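Local coordinates for protein cellobiose 2-epimerase (PDB 5ZIG) that probably catalyses the reversible epimerisation of cellobiose to 4-O-beta-D-glucopyranosyl-D-mannose, at residues L7-T10 / L11-I14; L195-L198 / E199-T203; T258-L261 / T262-V265. All blocks are in the same frame, centred on the assembly; numbering follows the deposited sequence.

Contact 1 of 3, residues L7-T10 / L11-I14; sequences LRPT and LRQI
Two torsions fold Arg12 back over the turn before it: CG stands beside the backbone N and anti to the carbonyl carbon (chi1 -59°), and a bend at chi3 (-69°) lays the guanidinium over Arg8 and Pro9. One face of that flat group rests on Pro9 CA and the Arg8 carbonyl, while Arg12 NH2 comes 3.6 Å from Pro9 CB, a packing contact along the exposed side of the helix. Arg8 leaves the same region with its chain extended from CG to NE, and its NH1 bonds to the carbonyl of Leu401; the two like charges do not touch, Arg8 NH1 and Arg12 NH1 being 5.6 Å apart. Leu11 turns in the other direction, its CG 3.2 Å from Leu7 O, and is buried against Ile397 and Ile400 of helix 384-402. One turn on, Ile14 CD1 approaches Thr10 CG2 at 4.2 Å, and Ile14 also packs on Trp345. Beneath these side chains the backbone closes four regular bonds, from Leu11 N to Leu7 O at 2.9 Å through to Ile14 N to Thr10 O at 3.0 Å. The result is an amphipathic turn near the N-terminal end of helix 7-31, apolar toward helices 336-352 and 384-402, as in the (alpha/alpha)6 barrel of this family.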
loop_
_atom_site.group_PDB
_atom_site.type_symbol
_atom_site.label_atom_id
_atom_site.label_comp_id
_atom_site.label_asym_id
_atom_site.label_seq_id
_atom_site.Cartn_x
_atom_site.Cartn_y
_atom_site.Cartn_z
ATOM N N LEU A 7 4.868 13.656 25.360
ATOM C CA LEU A 7 4.550 13.299 23.989
ATOM C C LEU A 7 3.412 14.138 23.424
ATOM O O LEU A 7 3.252 14.194 22.193
ATOM C CB LEU A 7 4.207 11.808 23.905
ATOM C CG LEU A 7 5.427 10.938 23.576
ATOM C CD1 LEU A 7 5.128 9.442 23.769
ATOM C CD2 LEU A 7 5.907 11.226 22.144
ATOM N N ARG A 8 2.646 14.821 24.287
ATOM C CA ARG A 8 1.424 15.461 23.804
ATOM C C ARG A 8 1.709 16.641 22.881
ATOM O O ARG A 8 1.134 16.685 21.779
ATOM C CB ARG A 8 0.521 15.839 24.983
ATOM C CG ARG A 8 -0.518 14.775 25.241
ATOM C CD ARG A 8 -1.536 15.138 26.295
ATOM N NE ARG A 8 -2.474 14.036 26.432
ATOM C CZ ARG A 8 -3.646 13.970 25.809
ATOM N NH1 ARG A 8 -4.034 14.953 25.002
ATOM N NH2 ARG A 8 -4.435 12.922 26.002
ATOM N N PRO A 9 2.573 17.602 23.226
ATOM C CA PRO A 9 2.869 18.656 22.238
ATOM C C PRO A 9 3.554 18.130 20.975
ATOM O O PRO A 9 3.310 18.669 19.890
ATOM C CB PRO A 9 3.749 19.650 23.022
ATOM C CG PRO A 9 4.195 18.928 24.244
ATOM C CD PRO A 9 3.195 17.872 24.536
ATOM N N THR A 10 4.393 17.093 21.077
ATOM C CA THR A 10 5.001 16.498 19.887
ATOM C C THR A 10 3.941 15.920 18.947
ATOM O O THR A 10 4.009 16.107 17.725
ATOM C CB THR A 10 5.987 15.402 20.298
ATOM O OG1 THR A 10 6.648 15.782 21.513
ATOM C CG2 THR A 10 7.025 15.153 19.208
ATOM N N LEU A 11 2.951 15.210 19.504
ATOM C CA LEU A 11 1.920 14.609 18.666
ATOM C C LEU A 11 1.062 15.678 18.002
ATOM O O LEU A 11 0.727 15.561 16.817
ATOM C CB LEU A 11 1.055 13.654 19.495
ATOM C CG LEU A 11 1.760 12.396 20.012
ATOM C CD1 LEU A 11 0.832 11.582 20.920
ATOM C CD2 LEU A 11 2.269 11.530 18.854
ATOM N N ARG A 12 0.699 16.729 18.747
ATOM C CA ARG A 12 -0.066 17.829 18.159
ATOM C C ARG A 12 0.708 18.475 17.023
ATOM O O ARG A 12 0.128 18.879 16.009
ATOM C CB ARG A 12 -0.377 18.898 19.211
ATOM C CG ARG A 12 -1.170 18.427 20.426
ATOM C CD ARG A 12 -1.852 19.623 21.083
ATOM N NE ARG A 12 -0.846 20.492 21.698
ATOM C CZ ARG A 12 -0.432 20.349 22.946
ATOM N NH1 ARG A 12 -0.935 19.372 23.699
ATOM N NH2 ARG A 12 0.477 21.177 23.447
ATOM N N GLN A 13 2.019 18.612 17.198
ATOM C CA GLN A 13 2.847 19.157 16.137
ATOM C C GLN A 13 2.782 18.266 14.890
ATOM O O GLN A 13 2.511 18.750 13.781
ATOM C CB GLN A 13 4.279 19.329 16.655
ATOM C CG GLN A 13 5.282 19.950 15.676
ATOM C CD GLN A 13 4.754 21.192 14.996
ATOM O OE1 GLN A 13 3.952 21.941 15.569
ATOM N NE2 GLN A 13 5.200 21.423 13.762
ATOM N N ILE A 14 2.984 16.957 15.065
ATOM C CA ILE A 14 3.039 16.040 13.921
ATOM C C ILE A 14 1.694 15.982 13.207
ATOM O O ILE A 14 1.623 15.963 11.969
ATOM C CB ILE A 14 3.497 14.647 14.387
ATOM C CG1 ILE A 14 4.973 14.747 14.773
ATOM C CG2 ILE A 14 3.206 13.542 13.286
ATOM C CD1 ILE A 14 5.488 13.593 15.585
#

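Contact 2 of 3, residues L195-L198 / E199-T203; sequences LHIL and EAYST
His196 and Glu199 reach the same way from one turn of helix 191-208 in the (alpha/alpha)6 barrel, and His196 ND1 donates to Glu199 OE1 over 2.7 Å in a nearly straight His-carboxylate hydrogen bond (N-H...O 169°). The carboxylate oxygen sits at the ring edge, in the imidazole plane, yet the nitrogen meets it from above the carboxylate plane, the two planes being 64° apart. Glu199 CG lies anti to the backbone N (chi1 165°), and the extended chain beyond it carries the carboxylate alongside the ring. This is the hydrated part: a water donates both to Glu199 OE1 and to His196 O, each at 2.9 Å. The tightly packed part lies elsewhere on the helix, where Ile197 CG2 stands over one face of the Tyr201 ring, 3.8 Å from its centroid, in a CH-pi contact. Phe149 meets that ring edge-to-face, and Tyr201 OH bonds to Glu153. On the polar side, Glu199 OE2 forms a salt bridge with Arg388 and a hydrogen bond with Tyr384 OH. With ND1 serving as donor, the carboxylate, itself held through both oxygens, is likely to hold the imidazole's rotation together with the Phe124 stack and the Tyr120 edge.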
loop_
_atom_site.group_PDB
_atom_site.type_symbol
_atom_site.label_atom_id
_atom_site.label_comp_id
_atom_site.label_asym_id
_atom_site.label_seq_id
_atom_site.Cartn_x
_atom_site.Cartn_y
_atom_site.Cartn_z
ATOM N N LEU A 195 -0.398 -9.764 0.334
ATOM C CA LEU A 195 -0.665 -8.690 1.288
ATOM C C LEU A 195 -1.628 -7.679 0.697
ATOM O O LEU A 195 -2.512 -7.160 1.386
ATOM C CB LEU A 195 0.640 -8.001 1.702
ATOM C CG LEU A 195 0.512 -6.799 2.657
ATOM C CD1 LEU A 195 0.066 -7.321 3.996
ATOM C CD2 LEU A 195 1.817 -6.027 2.840
ATOM N N HIS A 196 -1.486 -7.355 -0.580
ATOM C CA HIS A 196 -2.361 -6.308 -1.082
ATOM C C HIS A 196 -3.736 -6.833 -1.453
ATOM O O HIS A 196 -4.688 -6.046 -1.532
ATOM C CB HIS A 196 -1.660 -5.568 -2.221
ATOM C CG HIS A 196 -0.566 -4.678 -1.716
ATOM N ND1 HIS A 196 -0.811 -3.409 -1.229
ATOM C CD2 HIS A 196 0.763 -4.893 -1.553
ATOM C CE1 HIS A 196 0.326 -2.868 -0.830
ATOM N NE2 HIS A 196 1.293 -3.752 -1.003
ATOM N N ILE A 197 -3.879 -8.142 -1.612
ATOM C CA ILE A 197 -5.224 -8.685 -1.737
ATOM C C ILE A 197 -5.946 -8.588 -0.403
ATOM O O ILE A 197 -7.107 -8.162 -0.326
ATOM C CB ILE A 197 -5.187 -10.130 -2.255
ATOM C CG1 ILE A 197 -4.822 -10.141 -3.739
ATOM C CG2 ILE A 197 -6.556 -10.772 -2.058
ATOM C CD1 ILE A 197 -4.059 -11.392 -4.167
ATOM N N LEU A 198 -5.264 -8.967 0.675
ATOM C CA LEU A 198 -5.810 -8.727 2.004
ATOM C C LEU A 198 -6.211 -7.265 2.156
ATOM O O LEU A 198 -7.324 -6.950 2.599
ATOM C CB LEU A 198 -4.780 -9.138 3.057
ATOM C CG LEU A 198 -5.149 -8.805 4.496
ATOM C CD1 LEU A 198 -6.230 -9.738 5.023
ATOM C CD2 LEU A 198 -3.912 -8.829 5.398
ATOM N N GLU A 199 -5.327 -6.356 1.725
ATOM C CA GLU A 199 -5.570 -4.926 1.901
ATOM C C GLU A 199 -6.853 -4.500 1.208
ATOM O O GLU A 199 -7.703 -3.812 1.802
ATOM C CB GLU A 199 -4.366 -4.137 1.378
ATOM C CG GLU A 199 -4.593 -2.655 1.150
ATOM C CD GLU A 199 -3.433 -2.015 0.396
ATOM O OE1 GLU A 199 -3.225 -2.326 -0.800
ATOM O OE2 GLU A 199 -2.702 -1.223 1.010
ATOM N N ALA A 200 -7.017 -4.925 -0.047
ATOM C CA ALA A 200 -8.244 -4.666 -0.791
ATOM C C ALA A 200 -9.461 -5.216 -0.066
ATOM O O ALA A 200 -10.502 -4.555 0.005
ATOM C CB ALA A 200 -8.144 -5.292 -2.193
ATOM N N TYR A 201 -9.361 -6.446 0.440
ATOM C CA TYR A 201 -10.546 -7.135 0.953
ATOM C C TYR A 201 -11.021 -6.518 2.259
ATOM O O TYR A 201 -12.229 -6.344 2.453
ATOM C CB TYR A 201 -10.261 -8.623 1.135
ATOM C CG TYR A 201 -10.220 -9.404 -0.170
ATOM C CD1 TYR A 201 -10.289 -8.751 -1.399
ATOM C CD2 TYR A 201 -10.130 -10.783 -0.171
ATOM C CE1 TYR A 201 -10.253 -9.462 -2.598
ATOM C CE2 TYR A 201 -10.084 -11.520 -1.385
ATOM C CZ TYR A 201 -10.157 -10.846 -2.586
ATOM O OH TYR A 201 -10.134 -11.546 -3.789
ATOM N N SER A 202 -10.093 -6.191 3.168
ATOM C CA SER A 202 -10.470 -5.443 4.373
ATOM C C SER A 202 -11.352 -4.250 4.023
ATOM O O SER A 202 -12.399 -4.033 4.643
ATOM C CB SER A 202 -9.227 -4.979 5.142
ATOM O OG SER A 202 -8.532 -6.073 5.731
ATOM N N THR A 203 -10.968 -3.496 2.991
ATOM C CA THR A 203 -11.710 -2.302 2.595
ATOM C C THR A 203 -13.014 -2.659 1.871
ATOM O O THR A 203 -14.039 -1.993 2.075
ATOM C CB THR A 203 -10.794 -1.398 1.738
ATOM O OG1 THR A 203 -9.816 -0.775 2.582
ATOM C CG2 THR A 203 -11.574 -0.297 1.007
HETATM O O HOH W 1 -4.968 -3.486 -2.771
#

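Contact 3 of 3, residues T258-L261 / T262-V265; sequences TWLL and TESV
Thr262 OG1 swings back against its own helix and donates to Thr258 O at 2.8 Å, a side-chain-to-backbone hydrogen bond to the carbonyl four residues earlier, here in helix 251-269 of the (alpha/alpha)6 barrel. Thr258 O also accepts from Thr262 N at 3.0 Å. Hydroxyl and amide arrive from opposite faces of the carbonyl plane, so one buried acceptor is gripped twice by a single residue. The torsion that permits this leaves OG1 beside the backbone N (chi1 -69°). Asn327 of helix 315-332 also hydrogen-bonds to OG1, tying the helix to its neighbour. With an alanine in its place, Thr258 O would probably keep only the amide, and Asn327 would lose its hydroxyl partner.

Ser264 uses a different orientation for a similar end. Its OG lies between the backbone N and the carbonyl carbon (chi1 57°) and donates to Leu261 O, three residues back, approaching well off the C=O direction. Val265 N reaches Leu261 O too, at 3.1 Å, making a second doubly used carbonyl.

Leu260 and Glu263 run side by side in the same direction, Leu260 CD2 lying 4.0 Å from Glu263 OE1. The extended chain of Glu263 carries the carboxylate alongside Leu260, and its OE2 forms a salt bridge with Arg206. Elsewhere the side chains diverge: Leu261 packs on Trp280 and Ile281 of helix 275-294, while Trp259 packs on helices 315-332 and 384-402, its NE1 bonded to Glu320. The helix therefore has neighbours on several flanks, and its polar groups serve both its own backbone and the adjoining helices. On the Glu263 side a water spans the turn, donating to Leu260 O at 3.2 Å and to Glu263 OE1 at 2.7 Å.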
loop_
_atom_site.group_PDB
_atom_site.type_symbol
_atom_site.label_atom_id
_atom_site.label_comp_id
_atom_site.label_asym_id
_atom_site.label_seq_id
_atom_site.Cartn_x
_atom_site.Cartn_y
_atom_site.Cartn_z
ATOM N N THR A 258 2.117 -5.559 9.645
ATOM C CA THR A 258 1.608 -5.561 11.015
ATOM C C THR A 258 0.332 -4.739 11.129
ATOM O O THR A 258 -0.639 -5.183 11.749
ATOM C CB THR A 258 2.659 -5.044 11.995
ATOM O OG1 THR A 258 2.934 -3.677 11.701
ATOM C CG2 THR A 258 3.938 -5.870 11.900
ATOM N N TRP A 259 0.284 -3.564 10.495
ATOM C CA TRP A 259 -0.929 -2.797 10.679
ATOM C C TRP A 259 -2.034 -3.200 9.716
ATOM O O TRP A 259 -3.203 -3.188 10.114
ATOM C CB TRP A 259 -0.656 -1.297 10.636
ATOM C CG TRP A 259 -0.312 -0.642 9.345
ATOM C CD1 TRP A 259 0.937 -0.504 8.799
ATOM C CD2 TRP A 259 -1.205 0.079 8.493
ATOM N NE1 TRP A 259 0.864 0.228 7.644
ATOM C CE2 TRP A 259 -0.440 0.606 7.440
ATOM C CE3 TRP A 259 -2.583 0.345 8.533
ATOM C CZ2 TRP A 259 -1.008 1.352 6.407
ATOM C CZ3 TRP A 259 -3.139 1.096 7.527
ATOM C CH2 TRP A 259 -2.354 1.586 6.467
ATOM N N LEU A 260 -1.709 -3.570 8.463
ATOM C CA LEU A 260 -2.729 -4.144 7.576
ATOM C C LEU A 260 -3.311 -5.424 8.166
ATOM O O LEU A 260 -4.523 -5.654 8.091
ATOM C CB LEU A 260 -2.166 -4.410 6.178
ATOM C CG LEU A 260 -2.072 -3.147 5.319
ATOM C CD1 LEU A 260 -1.376 -3.430 4.011
ATOM C CD2 LEU A 260 -3.464 -2.571 5.102
ATOM N N LEU A 261 -2.464 -6.264 8.762
ATOM C CA LEU A 261 -2.965 -7.470 9.405
ATOM C C LEU A 261 -3.883 -7.106 10.564
ATOM O O LEU A 261 -4.962 -7.694 10.725
ATOM C CB LEU A 261 -1.810 -8.337 9.893
ATOM C CG LEU A 261 -1.199 -9.413 8.990
ATOM C CD1 LEU A 261 -0.821 -8.891 7.638
ATOM C CD2 LEU A 261 0.015 -9.987 9.688
ATOM N N THR A 262 -3.468 -6.127 11.378
ATOM C CA THR A 262 -4.297 -5.626 12.468
ATOM C C THR A 262 -5.665 -5.171 11.970
ATOM O O THR A 262 -6.690 -5.554 12.539
ATOM C CB THR A 262 -3.581 -4.474 13.214
ATOM O OG1 THR A 262 -2.436 -4.972 13.939
ATOM C CG2 THR A 262 -4.543 -3.785 14.154
ATOM N N GLU A 263 -5.703 -4.396 10.875
ATOM C CA GLU A 263 -6.999 -3.936 10.364
ATOM C C GLU A 263 -7.943 -5.101 10.077
ATOM O O GLU A 263 -9.124 -5.064 10.439
ATOM C CB GLU A 263 -6.823 -3.122 9.087
ATOM C CG GLU A 263 -8.068 -2.413 8.667
ATOM C CD GLU A 263 -8.038 -2.000 7.216
ATOM O OE1 GLU A 263 -7.195 -2.509 6.450
ATOM O OE2 GLU A 263 -8.849 -1.133 6.850
ATOM N N SER A 264 -7.434 -6.143 9.417
ATOM C CA SER A 264 -8.299 -7.250 9.019
ATOM C C SER A 264 -8.807 -8.035 10.228
ATOM O O SER A 264 -9.993 -8.392 10.293
ATOM C CB SER A 264 -7.559 -8.164 8.044
ATOM O OG SER A 264 -6.363 -8.650 8.620
ATOM N N VAL A 265 -7.925 -8.315 11.198
ATOM C CA VAL A 265 -8.324 -9.088 12.379
ATOM C C VAL A 265 -9.205 -8.250 13.307
ATOM O O VAL A 265 -10.059 -8.791 14.030
ATOM C CB VAL A 265 -7.087 -9.666 13.096
ATOM C CG1 VAL A 265 -7.462 -10.375 14.436
ATOM C CG2 VAL A 265 -6.382 -10.652 12.216
HETATM O O HOH W 2 -6.059 -4.804 5.452
#

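From the N terminus, contact 1 comes first, on helix 7-31, followed by contact 2 on helix 191-208 and contact 3 on helix 251-269. Each joins adjacent segments of a single helix, so none closes a long loop; they follow in series without nesting or crossing. Contact 1 stands apart, its centre about 31 Å from that of contact 2 and about 25 Å from that of contact 3. Contacts 2 and 3 touch: Ser202 OG lies 3.3 Å from Ser264 CB, and Leu198 CD2 lies 3.8 Å from Leu261 CD1, packing their helices together. Helix 384-402 relates all three, meeting Leu11, Glu199 and Trp259 through different residues.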